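B12-binding domain-containing protein (Kitasatospora setae, PDB 6WTF) probably methylates C2 of tryptophan as a cobalamin-dependent radical SAM enzyme, holding cobalamin and a [4Fe-4S] cluster. Local coordinates at residues 6-11 / 39-44; 273-278 / 307-312; 374-379 / 400-405; 407-412 / 475-480. One frame throughout, in Å; residues are numbered along the deposited sequence.

Contact 1: 6-11 / 39-44; sequences LLVNPN and LDLTFR
L39 pairs with V8 in parallel register, its backbone bonded to L7 and N9, the residues flanking V8. L39 N donates to L7 O at 2.9 Å, N9 N donates to L39 O, and L41 N extends the pattern to N9 O just past the last bridge. V8 CA adds a CA-H...O contact of 3.3 Å to L39 O. The pairing closes the beta-alpha-beta unit of strand 4-9, helix 20-31 and strand 35-40, at the sheet edge of the Rossmann-like B12-binding domain.

Polar side chains meet on the face of N9 and D40. In both residues CG stands opposite the backbone N (chi1 -179° and -168°), which sets amide and carboxylate side by side, pointing the same way, with planes 45° apart. N9 ND2 gives a short 2.5 Å bond to D40 OD1, reaching it from above the carboxylate plane. T42 N adds a weak bond to the same oxygen, and T42 OG1 lies 2.7 Å from N11 O. D40 OD2 turns to Y212 OH.

Apolar packing occupies the face of V8 and L39. L6 CD1 reaches L39 CG at 3.7 Å, and both leucines touch Y55 of helix 48-58. V8 CG1 meets L41 CD1 at 4.0 Å, beside helix 83-96.

N11, just past strand 4-9, donates through ND2 to the bound cobalamin. With N-H donors and the Y212 hydroxyl gathered round it, the D40 carboxylate probably stays ionised, while its bond to N9 ties together the two strand ends beside the cobalamin-binding loop.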
# COMPACT_ATOMS: atom_id res chain seq x y z
N LEU A 6 -21.53 -8.57 -4.96
CA LEU A 6 -20.31 -9.23 -5.40
C LEU A 6 -19.12 -8.31 -5.21
O LEU A 6 -19.19 -7.12 -5.54
CB LEU A 6 -20.40 -9.65 -6.87
CG LEU A 6 -19.07 -10.11 -7.47
CD1 LEU A 6 -18.60 -11.43 -6.86
CD2 LEU A 6 -19.16 -10.21 -8.99
N LEU A 7 -18.03 -8.86 -4.67
CA LEU A 7 -16.76 -8.16 -4.52
C LEU A 7 -15.69 -8.90 -5.30
O LEU A 7 -15.52 -10.11 -5.12
CB LEU A 7 -16.37 -8.05 -3.05
CG LEU A 7 -17.38 -7.32 -2.17
CD1 LEU A 7 -16.96 -7.38 -0.72
CD2 LEU A 7 -17.54 -5.87 -2.65
N VAL A 8 -14.98 -8.19 -6.17
CA VAL A 8 -13.97 -8.77 -7.04
C VAL A 8 -12.59 -8.28 -6.61
O VAL A 8 -12.41 -7.09 -6.32
CB VAL A 8 -14.23 -8.42 -8.52
CG1 VAL A 8 -13.12 -8.99 -9.41
CG2 VAL A 8 -15.59 -8.93 -8.95
N ASN A 9 -11.61 -9.19 -6.58
CA ASN A 9 -10.21 -8.84 -6.39
C ASN A 9 -9.48 -8.99 -7.72
O ASN A 9 -9.26 -10.13 -8.17
CB ASN A 9 -9.56 -9.74 -5.33
CG ASN A 9 -8.09 -9.40 -5.08
OD1 ASN A 9 -7.67 -8.25 -5.18
ND2 ASN A 9 -7.30 -10.42 -4.76
N PRO A 10 -9.11 -7.90 -8.38
CA PRO A 10 -8.36 -7.98 -9.65
C PRO A 10 -6.85 -7.98 -9.50
O PRO A 10 -6.15 -8.01 -10.52
CB PRO A 10 -8.83 -6.72 -10.38
CG PRO A 10 -9.04 -5.73 -9.28
CD PRO A 10 -9.47 -6.51 -8.05
N ASN A 11 -6.33 -7.93 -8.27
CA ASN A 11 -4.89 -7.93 -8.04
C ASN A 11 -4.28 -9.24 -8.52
O ASN A 11 -4.63 -10.31 -8.02
CB ASN A 11 -4.61 -7.71 -6.56
CG ASN A 11 -3.14 -7.45 -6.27
OD1 ASN A 11 -2.29 -7.55 -7.16
ND2 ASN A 11 -2.84 -7.12 -5.02
N LEU A 39 -15.09 -12.91 -5.65
CA LEU A 39 -14.36 -13.53 -6.76
C LEU A 39 -12.93 -13.02 -6.69
O LEU A 39 -12.68 -11.83 -6.91
CB LEU A 39 -14.99 -13.20 -8.11
CG LEU A 39 -16.31 -13.90 -8.46
CD1 LEU A 39 -16.76 -13.49 -9.85
CD2 LEU A 39 -16.16 -15.41 -8.35
N ASP A 40 -12.00 -13.91 -6.39
CA ASP A 40 -10.60 -13.56 -6.21
C ASP A 40 -9.83 -14.07 -7.43
O ASP A 40 -9.71 -15.28 -7.63
CB ASP A 40 -10.05 -14.16 -4.92
CG ASP A 40 -8.70 -13.60 -4.54
OD1 ASP A 40 -8.15 -12.74 -5.27
OD2 ASP A 40 -8.18 -14.02 -3.49
N LEU A 41 -9.33 -13.14 -8.24
CA LEU A 41 -8.66 -13.49 -9.49
C LEU A 41 -7.15 -13.63 -9.34
O LEU A 41 -6.48 -13.91 -10.34
CB LEU A 41 -8.99 -12.45 -10.56
CG LEU A 41 -10.48 -12.15 -10.77
CD1 LEU A 41 -10.67 -11.08 -11.84
CD2 LEU A 41 -11.27 -13.43 -11.11
N THR A 42 -6.60 -13.46 -8.13
CA THR A 42 -5.16 -13.54 -7.94
C THR A 42 -4.60 -14.89 -8.37
O THR A 42 -3.51 -14.97 -8.95
CB THR A 42 -4.81 -13.26 -6.47
OG1 THR A 42 -5.40 -12.02 -6.07
CG2 THR A 42 -3.30 -13.18 -6.27
N PHE A 43 -5.34 -15.97 -8.12
CA PHE A 43 -4.91 -17.30 -8.53
C PHE A 43 -5.62 -17.76 -9.80
O PHE A 43 -5.54 -18.95 -10.14
CB PHE A 43 -5.11 -18.29 -7.38
CG PHE A 43 -4.48 -17.85 -6.09
CD1 PHE A 43 -3.10 -17.80 -5.96
CD2 PHE A 43 -5.26 -17.45 -5.02
CE1 PHE A 43 -2.51 -17.37 -4.78
CE2 PHE A 43 -4.68 -17.02 -3.84
CZ PHE A 43 -3.31 -16.98 -3.72
N ARG A 44 -6.30 -16.86 -10.49
CA ARG A 44 -6.96 -17.13 -11.77
C ARG A 44 -6.40 -16.21 -12.85
O ARG A 44 -7.15 -15.63 -13.64
CB ARG A 44 -8.47 -16.97 -11.65
CG ARG A 44 -9.14 -17.85 -10.58
CD ARG A 44 -9.01 -19.34 -10.89
NE ARG A 44 -9.71 -19.70 -12.13
CZ ARG A 44 -11.02 -19.91 -12.24
NH1 ARG A 44 -11.82 -19.78 -11.18
NH2 ARG A 44 -11.53 -20.24 -13.41

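Contact 2: 273-278 / 307-312; sequences EFNLSI and VYCQPS. With SF4 (iron/sulfur cluster), chain C; SA8 (S-5'-azamethionine-5'-deoxyadenosine), chain E; TRP (tryptophan), chain F.
N275 turns its amide onto the backbone of Q310 and grips it twice. Its CG sits between the backbone N and the carbonyl carbon (chi1 63°), so that OD1 accepts from Q310 N at 3.0 Å while ND2 donates to Q310 O at 2.8 Å. ND2 also bonds to P313 O. With an alanine here, Q310 N and O would probably both lose these mates, leaving the loop 273-276 freer to shift against the strand end.

E273 and Q310 run across each other with carboxylate and amide planes 68° apart, and Q310 NE2 makes a weak bond to E273 OE2; Q310 OE1 turns instead to Y354 and K346. The same E273 OE2 binds SF4 FE3 of the cluster at 2.1 Å. In radical SAM enzymes the CX3CX2C cysteines, here C227, C231 and C234, leave one iron for the amino and carboxylate groups of SAM. The geometry is consistent with E273 taking that place, the amino SA8 N of the SAM analogue being 4.5 Å from SF4 FE3.

Strand 304-309 of the barrel sheet brings Y308 to the same centre. SA8 CB lies over the middle of one ring face, 4.0 Å from Y308 CG. Y308 OH makes a very short 2.5 Å bond to TRP O of the substrate. F274 N donates to Y308 O, and F274 CD2 packs obliquely on V307 CG1 at 3.7 Å, with F318 and L322 against the phenylalanine.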
# COMPACT_ATOMS: atom_id res chain seq x y z
N GLU A 273 1.70 3.76 9.78
CA GLU A 273 2.91 3.57 10.57
C GLU A 273 2.49 3.00 11.92
O GLU A 273 1.67 3.61 12.61
CB GLU A 273 3.68 4.89 10.77
CG GLU A 273 4.02 5.64 9.51
CD GLU A 273 5.12 4.99 8.70
OE1 GLU A 273 5.77 4.05 9.20
OE2 GLU A 273 5.33 5.41 7.55
N PHE A 274 3.03 1.85 12.28
CA PHE A 274 2.58 1.21 13.52
C PHE A 274 2.89 2.07 14.74
O PHE A 274 2.06 2.20 15.64
CB PHE A 274 3.20 -0.18 13.66
CG PHE A 274 2.68 -0.94 14.85
CD1 PHE A 274 1.32 -1.09 15.05
CD2 PHE A 274 3.55 -1.49 15.77
CE1 PHE A 274 0.83 -1.79 16.14
CE2 PHE A 274 3.07 -2.19 16.86
CZ PHE A 274 1.71 -2.34 17.05
N ASN A 275 4.08 2.67 14.78
CA ASN A 275 4.51 3.37 15.99
C ASN A 275 3.98 4.79 16.09
O ASN A 275 4.20 5.43 17.12
CB ASN A 275 6.04 3.38 16.08
CG ASN A 275 6.69 4.14 14.94
OD1 ASN A 275 6.23 4.09 13.80
ND2 ASN A 275 7.77 4.85 15.25
N LEU A 276 3.30 5.30 15.06
CA LEU A 276 2.57 6.55 15.19
C LEU A 276 1.24 6.31 15.90
O LEU A 276 0.65 5.23 15.79
CB LEU A 276 2.33 7.21 13.83
CG LEU A 276 3.60 7.67 13.11
CD1 LEU A 276 3.24 8.42 11.84
CD2 LEU A 276 4.46 8.53 14.04
N SER A 277 0.78 7.32 16.63
CA SER A 277 -0.27 7.16 17.63
C SER A 277 0.16 6.09 18.63
O SER A 277 -0.43 5.02 18.76
CB SER A 277 -1.62 6.84 16.97
OG SER A 277 -2.68 6.91 17.90
N ILE A 278 1.23 6.45 19.36
CA ILE A 278 2.09 5.46 20.00
C ILE A 278 1.41 4.80 21.19
O ILE A 278 1.63 3.62 21.47
CB ILE A 278 3.43 6.12 20.41
CG1 ILE A 278 4.35 5.13 21.13
CG2 ILE A 278 3.20 7.36 21.27
CD1 ILE A 278 4.81 3.97 20.26
N VAL A 307 6.10 -5.16 11.14
CA VAL A 307 5.52 -3.83 11.28
C VAL A 307 6.24 -2.81 10.41
O VAL A 307 7.38 -3.01 9.97
CB VAL A 307 5.52 -3.36 12.75
CG1 VAL A 307 4.67 -4.28 13.61
CG2 VAL A 307 6.95 -3.28 13.29
N TYR A 308 5.55 -1.70 10.16
CA TYR A 308 6.12 -0.48 9.61
C TYR A 308 6.32 0.53 10.73
O TYR A 308 5.48 0.65 11.63
CB TYR A 308 5.20 0.14 8.55
CG TYR A 308 5.37 -0.39 7.14
CD1 TYR A 308 6.64 -0.64 6.61
CD2 TYR A 308 4.27 -0.61 6.33
CE1 TYR A 308 6.78 -1.12 5.32
CE2 TYR A 308 4.41 -1.09 5.04
CZ TYR A 308 5.66 -1.34 4.54
OH TYR A 308 5.78 -1.81 3.25
N CYS A 309 7.44 1.24 10.70
CA CYS A 309 7.69 2.28 11.69
C CYS A 309 8.37 3.47 11.03
O CYS A 309 9.04 3.35 10.00
CB CYS A 309 8.56 1.78 12.86
SG CYS A 309 7.66 0.85 14.15
N GLN A 310 8.18 4.63 11.64
CA GLN A 310 9.01 5.80 11.43
C GLN A 310 10.09 5.82 12.50
O GLN A 310 9.95 5.17 13.54
CB GLN A 310 8.17 7.07 11.49
CG GLN A 310 7.36 7.31 10.24
CD GLN A 310 8.25 7.55 9.03
OE1 GLN A 310 8.93 8.57 8.94
NE2 GLN A 310 8.24 6.60 8.11
N PRO A 311 11.20 6.54 12.27
CA PRO A 311 12.30 6.51 13.25
C PRO A 311 11.90 6.98 14.63
O PRO A 311 12.53 6.57 15.62
CB PRO A 311 13.35 7.43 12.61
CG PRO A 311 13.06 7.36 11.14
CD PRO A 311 11.56 7.31 11.07
N SER A 312 10.87 7.82 14.74
CA SER A 312 10.38 8.27 16.02
C SER A 312 8.86 8.23 16.00
O SER A 312 8.25 8.46 14.94
CB SER A 312 10.86 9.69 16.34
OG SER A 312 10.34 10.16 17.56
FE1 SF4 C . 4.93 9.87 6.28
FE2 SF4 C . 2.52 8.86 7.12
FE3 SF4 C . 4.65 7.19 6.74
FE4 SF4 C . 3.41 8.33 4.59
S1 SF4 C . 2.50 6.85 6.05
S2 SF4 C . 5.66 8.16 4.95
S3 SF4 C . 2.86 10.37 5.44
S4 SF4 C . 4.50 8.87 8.27
N SA8 E . 3.19 3.22 5.13
CA SA8 E . 4.38 3.47 4.30
C SA8 E . 4.22 2.80 2.94
O SA8 E . 4.78 3.48 1.99
OXT SA8 E . 3.62 1.75 2.77
CB SA8 E . 5.69 2.97 4.99
CG SA8 E . 6.91 3.76 4.54
ND SA8 E . 7.39 3.39 3.20
CE SA8 E . 7.76 1.98 3.16
C5' SA8 E . 8.43 4.30 2.73
C4' SA8 E . 9.00 3.91 1.38
O4' SA8 E . 7.93 3.78 0.42
C3' SA8 E . 9.90 4.98 0.78
O3' SA8 E . 11.22 4.90 1.30
C2' SA8 E . 9.85 4.62 -0.71
O2' SA8 E . 10.79 3.60 -1.03
C1' SA8 E . 8.41 4.10 -0.88
N9 SA8 E . 7.49 5.05 -1.50
C8 SA8 E . 6.36 5.58 -0.96
N7 SA8 E . 5.74 6.43 -1.75
C5 SA8 E . 6.52 6.45 -2.89
C6 SA8 E . 6.41 7.14 -4.11
N6 SA8 E . 5.44 8.03 -4.38
N1 SA8 E . 7.35 6.91 -5.06
C2 SA8 E . 8.34 6.05 -4.79
N3 SA8 E . 8.55 5.35 -3.67
C4 SA8 E . 7.61 5.60 -2.76
N TRP F . 10.00 -1.37 0.56
CA TRP F . 8.67 -1.78 0.98
C TRP F . 8.78 -2.83 2.09
O TRP F . 7.79 -3.13 2.77
CB TRP F . 7.87 -2.35 -0.20
CG TRP F . 7.89 -1.46 -1.41
CD1 TRP F . 8.63 -1.63 -2.54
CD2 TRP F . 7.13 -0.25 -1.61
NE1 TRP F . 8.38 -0.61 -3.43
CE2 TRP F . 7.47 0.25 -2.88
CE3 TRP F . 6.20 0.45 -0.83
CZ2 TRP F . 6.91 1.42 -3.40
CZ3 TRP F . 5.65 1.61 -1.35
CH2 TRP F . 6.01 2.08 -2.62
OXT TRP F . 9.85 -3.38 2.32

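Contact 3: 374-379 / 400-405; sequences TMVEAL and LDATVT. With TRP (tryptophan), chain F; SA8 (S-5'-azamethionine-5'-deoxyadenosine), chain E.
The parallel pairs M375-V404 and V376-T405 close the beta-alpha-beta unit of strand 373-380, helix 387-398 and strand 404-412 in the radical SAM barrel. V404 N bonds to T374 O and V376 N to V404 O, at 2.9 and 3.0 Å.

Just ahead of this pairing two threonines exchange bonds. T374 N donates almost straight to T403 OG1 (2.9 Å, 171°), and T403 N returns a weak one to T374 OG1, which a chi1 of 45° turns to meet it.

M375 is stretched out beyond CG. It passes V404 CB with its CG at 4.0 Å and brings SD to 3.6 Å from OXT of the substrate tryptophan. A serine in its place would probably leave the V404 side chain and the tryptophan carboxylate without this flank, opening a gap beside Y529 and W548. Further along, E377 OE2 accepts from the tryptophan N at 2.6 Å, and N331 also donates to that oxygen.

On the other face V376 CG2 packs on A402 CB at 3.6 Å. That face lies beneath F397 of helix 387-398, while L400 leans on helix 357-369 and strand 327-335 flanks strand 373-380 on its second edge.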
# COMPACT_ATOMS: atom_id res chain seq x y z
N THR A 374 15.76 -5.81 11.04
CA THR A 374 15.50 -4.44 10.63
C THR A 374 15.71 -4.27 9.13
O THR A 374 16.66 -4.82 8.56
CB THR A 374 16.40 -3.45 11.38
OG1 THR A 374 17.75 -3.95 11.42
CG2 THR A 374 15.89 -3.23 12.79
N MET A 375 14.83 -3.51 8.51
CA MET A 375 15.05 -3.00 7.17
C MET A 375 14.96 -1.48 7.21
O MET A 375 13.98 -0.93 7.73
CB MET A 375 14.06 -3.55 6.16
CG MET A 375 14.30 -2.99 4.77
SD MET A 375 13.21 -3.66 3.52
CE MET A 375 13.71 -2.72 2.08
N VAL A 376 15.97 -0.82 6.67
CA VAL A 376 16.05 0.64 6.64
C VAL A 376 15.83 1.09 5.20
O VAL A 376 16.54 0.64 4.29
CB VAL A 376 17.39 1.15 7.19
CG1 VAL A 376 17.47 2.67 7.09
CG2 VAL A 376 17.59 0.68 8.62
N GLU A 377 14.83 1.95 5.00
CA GLU A 377 14.49 2.46 3.68
C GLU A 377 15.25 3.75 3.39
O GLU A 377 15.41 4.60 4.26
CB GLU A 377 12.98 2.74 3.57
CG GLU A 377 12.06 1.56 3.87
CD GLU A 377 11.76 0.72 2.64
OE1 GLU A 377 12.45 0.88 1.62
OE2 GLU A 377 10.84 -0.12 2.71
N ALA A 378 15.71 3.87 2.14
CA ALA A 378 16.29 5.11 1.64
C ALA A 378 15.66 5.43 0.29
O ALA A 378 15.59 4.56 -0.59
CB ALA A 378 17.81 5.00 1.49
N LEU A 379 15.19 6.67 0.13
CA LEU A 379 14.56 7.12 -1.12
C LEU A 379 15.39 8.26 -1.70
O LEU A 379 15.47 9.34 -1.11
CB LEU A 379 13.11 7.55 -0.89
CG LEU A 379 12.36 7.99 -2.15
CD1 LEU A 379 12.42 6.91 -3.22
CD2 LEU A 379 10.91 8.34 -1.84
N LEU A 400 24.79 1.27 9.85
CA LEU A 400 23.80 0.84 10.83
C LEU A 400 23.81 -0.67 11.04
O LEU A 400 23.32 -1.14 12.07
CB LEU A 400 22.41 1.29 10.40
CG LEU A 400 22.19 2.80 10.31
CD1 LEU A 400 20.93 3.10 9.51
CD2 LEU A 400 22.08 3.40 11.69
N ASP A 401 24.36 -1.43 10.08
CA ASP A 401 24.34 -2.89 10.11
C ASP A 401 22.91 -3.45 10.19
O ASP A 401 22.67 -4.49 10.81
CB ASP A 401 25.18 -3.43 11.27
CG ASP A 401 26.66 -3.38 10.98
OD1 ASP A 401 27.03 -3.40 9.79
OD2 ASP A 401 27.46 -3.30 11.93
N ALA A 402 21.97 -2.78 9.53
CA ALA A 402 20.61 -3.28 9.47
C ALA A 402 20.55 -4.59 8.69
O ALA A 402 21.39 -4.86 7.83
CB ALA A 402 19.69 -2.25 8.81
N THR A 403 19.53 -5.40 8.99
CA THR A 403 19.39 -6.68 8.30
C THR A 403 19.32 -6.48 6.80
O THR A 403 20.04 -7.13 6.04
CB THR A 403 18.15 -7.44 8.80
OG1 THR A 403 18.07 -7.33 10.23
CG2 THR A 403 18.23 -8.91 8.41
N VAL A 404 18.47 -5.55 6.35
CA VAL A 404 18.38 -5.19 4.94
C VAL A 404 18.36 -3.68 4.83
O VAL A 404 17.74 -2.99 5.64
CB VAL A 404 17.12 -5.80 4.26
CG1 VAL A 404 16.98 -5.28 2.83
CG2 VAL A 404 17.18 -7.32 4.26
N THR A 405 19.07 -3.15 3.83
CA THR A 405 19.06 -1.72 3.53
C THR A 405 18.57 -1.55 2.10
O THR A 405 19.23 -2.00 1.16
CB THR A 405 20.44 -1.11 3.73
OG1 THR A 405 20.97 -1.54 4.99
CG2 THR A 405 20.34 0.41 3.72
N TRP F . 10.00 -1.37 0.56
CA TRP F . 8.67 -1.78 0.98
C TRP F . 8.78 -2.83 2.09
O TRP F . 7.79 -3.13 2.77
CB TRP F . 7.87 -2.35 -0.20
CG TRP F . 7.89 -1.46 -1.41
CD1 TRP F . 8.63 -1.63 -2.54
CD2 TRP F . 7.13 -0.25 -1.61
NE1 TRP F . 8.38 -0.61 -3.43
CE2 TRP F . 7.47 0.25 -2.88
CE3 TRP F . 6.20 0.45 -0.83
CZ2 TRP F . 6.91 1.42 -3.40
CZ3 TRP F . 5.65 1.61 -1.35
CH2 TRP F . 6.01 2.08 -2.62
OXT TRP F . 9.85 -3.38 2.32
N SA8 E . 3.19 3.22 5.13
CA SA8 E . 4.38 3.47 4.30
C SA8 E . 4.22 2.80 2.94
O SA8 E . 4.78 3.48 1.99
OXT SA8 E . 3.62 1.75 2.77
CB SA8 E . 5.69 2.97 4.99
CG SA8 E . 6.91 3.76 4.54
ND SA8 E . 7.39 3.39 3.20
CE SA8 E . 7.76 1.98 3.16
C5' SA8 E . 8.43 4.30 2.73
C4' SA8 E . 9.00 3.91 1.38
O4' SA8 E . 7.93 3.78 0.42
C3' SA8 E . 9.90 4.98 0.78
O3' SA8 E . 11.22 4.90 1.30
C2' SA8 E . 9.85 4.62 -0.71
O2' SA8 E . 10.79 3.60 -1.03
C1' SA8 E . 8.41 4.10 -0.88
N9 SA8 E . 7.49 5.05 -1.50
C8 SA8 E . 6.36 5.58 -0.96
N7 SA8 E . 5.74 6.43 -1.75
C5 SA8 E . 6.52 6.45 -2.89
C6 SA8 E . 6.41 7.14 -4.11
N6 SA8 E . 5.44 8.03 -4.38
N1 SA8 E . 7.35 6.91 -5.06
C2 SA8 E . 8.34 6.05 -4.79
N3 SA8 E . 8.55 5.35 -3.67
C4 SA8 E . 7.61 5.60 -2.76

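Contact 4: 407-412 / 475-480; sequences FSLGLR and CYFSPG. With SA8 (S-5'-azamethionine-5'-deoxyadenosine), chain E.
Two first torsions set this contact: F477 CG and C475 SG both stand opposite the carbonyl carbon (chi1 -69° and -61°), which lays the F477 ring against G410 and the C475 sulfur against R412. G410 CA lies over one ring face, 3.5 Å from F477 CE2. A side chain at G410 would run into that ring, and the backbone angles there also call for glycine. W495 stacks on F477. R412, bent twice along its chain, passes C475 SG with CD at 3.5 Å.

Between these contacts L411 and Y476 form an antiparallel hydrogen-bonded pair, with L411 N to Y476 O at 3.0 Å and Y476 N to L411 O at 2.7 Å. The pairing adds the short strand 475-476 to the end of strand 404-412 of the radical SAM barrel sheet.

The backbone of R412 reads the adenine of the SAM analogue: R412 N donates to N1 at 3.2 Å, and N6 donates to R412 O at 3.0 Å, the two bonds fixing the base in rotation. L411 CD1 comes to 3.6 Å from N1. The guanidinium of R412 leaves the site for a salt bridge from NE to D72, which lies in the B12-binding part of the chain, while NH1 bonds to V474 O.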
# COMPACT_ATOMS: atom_id res chain seq x y z
N PHE A 407 17.63 0.64 -1.07
CA PHE A 407 17.91 1.91 -1.75
C PHE A 407 17.02 2.03 -2.98
O PHE A 407 17.17 1.27 -3.94
CB PHE A 407 19.38 2.01 -2.14
CG PHE A 407 20.33 2.02 -0.98
CD1 PHE A 407 20.49 3.16 -0.21
CD2 PHE A 407 21.07 0.89 -0.66
CE1 PHE A 407 21.37 3.17 0.85
CE2 PHE A 407 21.95 0.90 0.40
CZ PHE A 407 22.10 2.04 1.16
N SER A 408 16.10 2.99 -2.95
CA SER A 408 15.26 3.30 -4.10
C SER A 408 15.64 4.66 -4.66
O SER A 408 16.16 5.53 -3.95
CB SER A 408 13.78 3.28 -3.71
OG SER A 408 13.46 2.07 -3.05
N LEU A 409 15.38 4.86 -5.95
CA LEU A 409 15.87 6.03 -6.67
C LEU A 409 14.77 6.56 -7.58
O LEU A 409 14.38 5.89 -8.55
CB LEU A 409 17.13 5.69 -7.48
CG LEU A 409 17.68 6.75 -8.43
CD1 LEU A 409 17.99 8.03 -7.70
CD2 LEU A 409 18.92 6.23 -9.15
N GLY A 410 14.27 7.74 -7.28
CA GLY A 410 13.23 8.34 -8.09
C GLY A 410 11.88 8.30 -7.40
O GLY A 410 11.54 7.35 -6.68
N LEU A 411 11.07 9.33 -7.67
CA LEU A 411 9.80 9.53 -6.99
C LEU A 411 8.66 9.49 -7.99
O LEU A 411 8.70 10.20 -9.01
CB LEU A 411 9.79 10.86 -6.25
CG LEU A 411 8.45 11.21 -5.62
CD1 LEU A 411 8.22 10.35 -4.38
CD2 LEU A 411 8.36 12.70 -5.28
N ARG A 412 7.65 8.68 -7.71
CA ARG A 412 6.42 8.69 -8.49
C ARG A 412 5.50 9.79 -7.98
O ARG A 412 5.25 9.89 -6.77
CB ARG A 412 5.72 7.33 -8.42
CG ARG A 412 6.29 6.31 -9.39
CD ARG A 412 5.55 6.38 -10.71
NE ARG A 412 4.15 6.01 -10.55
CZ ARG A 412 3.13 6.83 -10.79
NH1 ARG A 412 3.34 8.07 -11.20
NH2 ARG A 412 1.89 6.39 -10.61
N CYS A 475 7.10 10.96 -13.05
CA CYS A 475 8.06 10.83 -11.97
C CYS A 475 8.87 12.11 -11.80
O CYS A 475 8.90 12.98 -12.67
CB CYS A 475 9.02 9.65 -12.22
SG CYS A 475 8.18 8.05 -12.33
N TYR A 476 9.51 12.23 -10.64
CA TYR A 476 10.48 13.28 -10.39
C TYR A 476 11.83 12.64 -10.08
O TYR A 476 11.91 11.69 -9.29
CB TYR A 476 10.05 14.19 -9.24
CG TYR A 476 11.06 15.27 -8.90
CD1 TYR A 476 11.06 16.49 -9.58
CD2 TYR A 476 12.01 15.07 -7.92
CE1 TYR A 476 11.98 17.47 -9.27
CE2 TYR A 476 12.94 16.05 -7.60
CZ TYR A 476 12.92 17.25 -8.28
OH TYR A 476 13.85 18.21 -7.97
N PHE A 477 12.87 13.13 -10.74
CA PHE A 477 14.26 12.80 -10.45
C PHE A 477 15.02 14.10 -10.29
O PHE A 477 14.94 14.99 -11.15
CB PHE A 477 14.89 11.98 -11.58
CG PHE A 477 14.35 10.58 -11.70
CD1 PHE A 477 13.19 10.34 -12.42
CD2 PHE A 477 15.04 9.51 -11.14
CE1 PHE A 477 12.70 9.05 -12.55
CE2 PHE A 477 14.56 8.22 -11.28
CZ PHE A 477 13.39 7.99 -11.98
N SER A 478 15.76 14.23 -9.19
CA SER A 478 16.52 15.44 -8.95
C SER A 478 17.47 15.73 -10.10
O SER A 478 18.30 14.87 -10.43
CB SER A 478 17.31 15.33 -7.65
OG SER A 478 18.32 16.32 -7.63
N PRO A 479 17.38 16.90 -10.74
CA PRO A 479 18.37 17.24 -11.78
C PRO A 479 19.81 17.21 -11.28
O PRO A 479 20.73 17.05 -12.09
CB PRO A 479 17.94 18.64 -12.22
CG PRO A 479 16.47 18.70 -11.89
CD PRO A 479 16.32 17.91 -10.63
N GLY A 480 20.03 17.35 -9.97
CA GLY A 480 21.37 17.21 -9.43
C GLY A 480 21.99 15.84 -9.64
O GLY A 480 23.20 15.70 -9.47
N SA8 E . 3.19 3.22 5.13
CA SA8 E . 4.38 3.47 4.30
C SA8 E . 4.22 2.80 2.94
O SA8 E . 4.78 3.48 1.99
OXT SA8 E . 3.62 1.75 2.77
CB SA8 E . 5.69 2.97 4.99
CG SA8 E . 6.91 3.76 4.54
ND SA8 E . 7.39 3.39 3.20
CE SA8 E . 7.76 1.98 3.16
C5' SA8 E . 8.43 4.30 2.73
C4' SA8 E . 9.00 3.91 1.38
O4' SA8 E . 7.93 3.78 0.42
C3' SA8 E . 9.90 4.98 0.78
O3' SA8 E . 11.22 4.90 1.30
C2' SA8 E . 9.85 4.62 -0.71
O2' SA8 E . 10.79 3.60 -1.03
C1' SA8 E . 8.41 4.10 -0.88
N9 SA8 E . 7.49 5.05 -1.50
C8 SA8 E . 6.36 5.58 -0.96
N7 SA8 E . 5.74 6.43 -1.75
C5 SA8 E . 6.52 6.45 -2.89
C6 SA8 E . 6.41 7.14 -4.11
N6 SA8 E . 5.44 8.03 -4.38
N1 SA8 E . 7.35 6.91 -5.06
C2 SA8 E . 8.34 6.05 -4.79
N3 SA8 E . 8.55 5.35 -3.67
C4 SA8 E . 7.61 5.60 -2.76

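Along the chain the four contacts come in series, none nesting in or crossing another. Contact 1 closes the loop through helix 20-31 at the edge of the B12-binding sheet, with its centre about 31 to 34 Å from those of the others. Contact 2 spans helix 278-294 and joins a cluster-binding loop to strand 304-309. Contact 3 closes the crossover through helix 387-398, and contact 4, with 62 residues between its segments, brings a later strand back to the barrel. Contacts 3 and 4 share strand 404-412 and touch, A378 O lying 2.9 Å from S408 N, a probable hydrogen bond. Contacts 2, 3 and 4 all reach the SAM analogue, and contacts 2 and 3 the tryptophan.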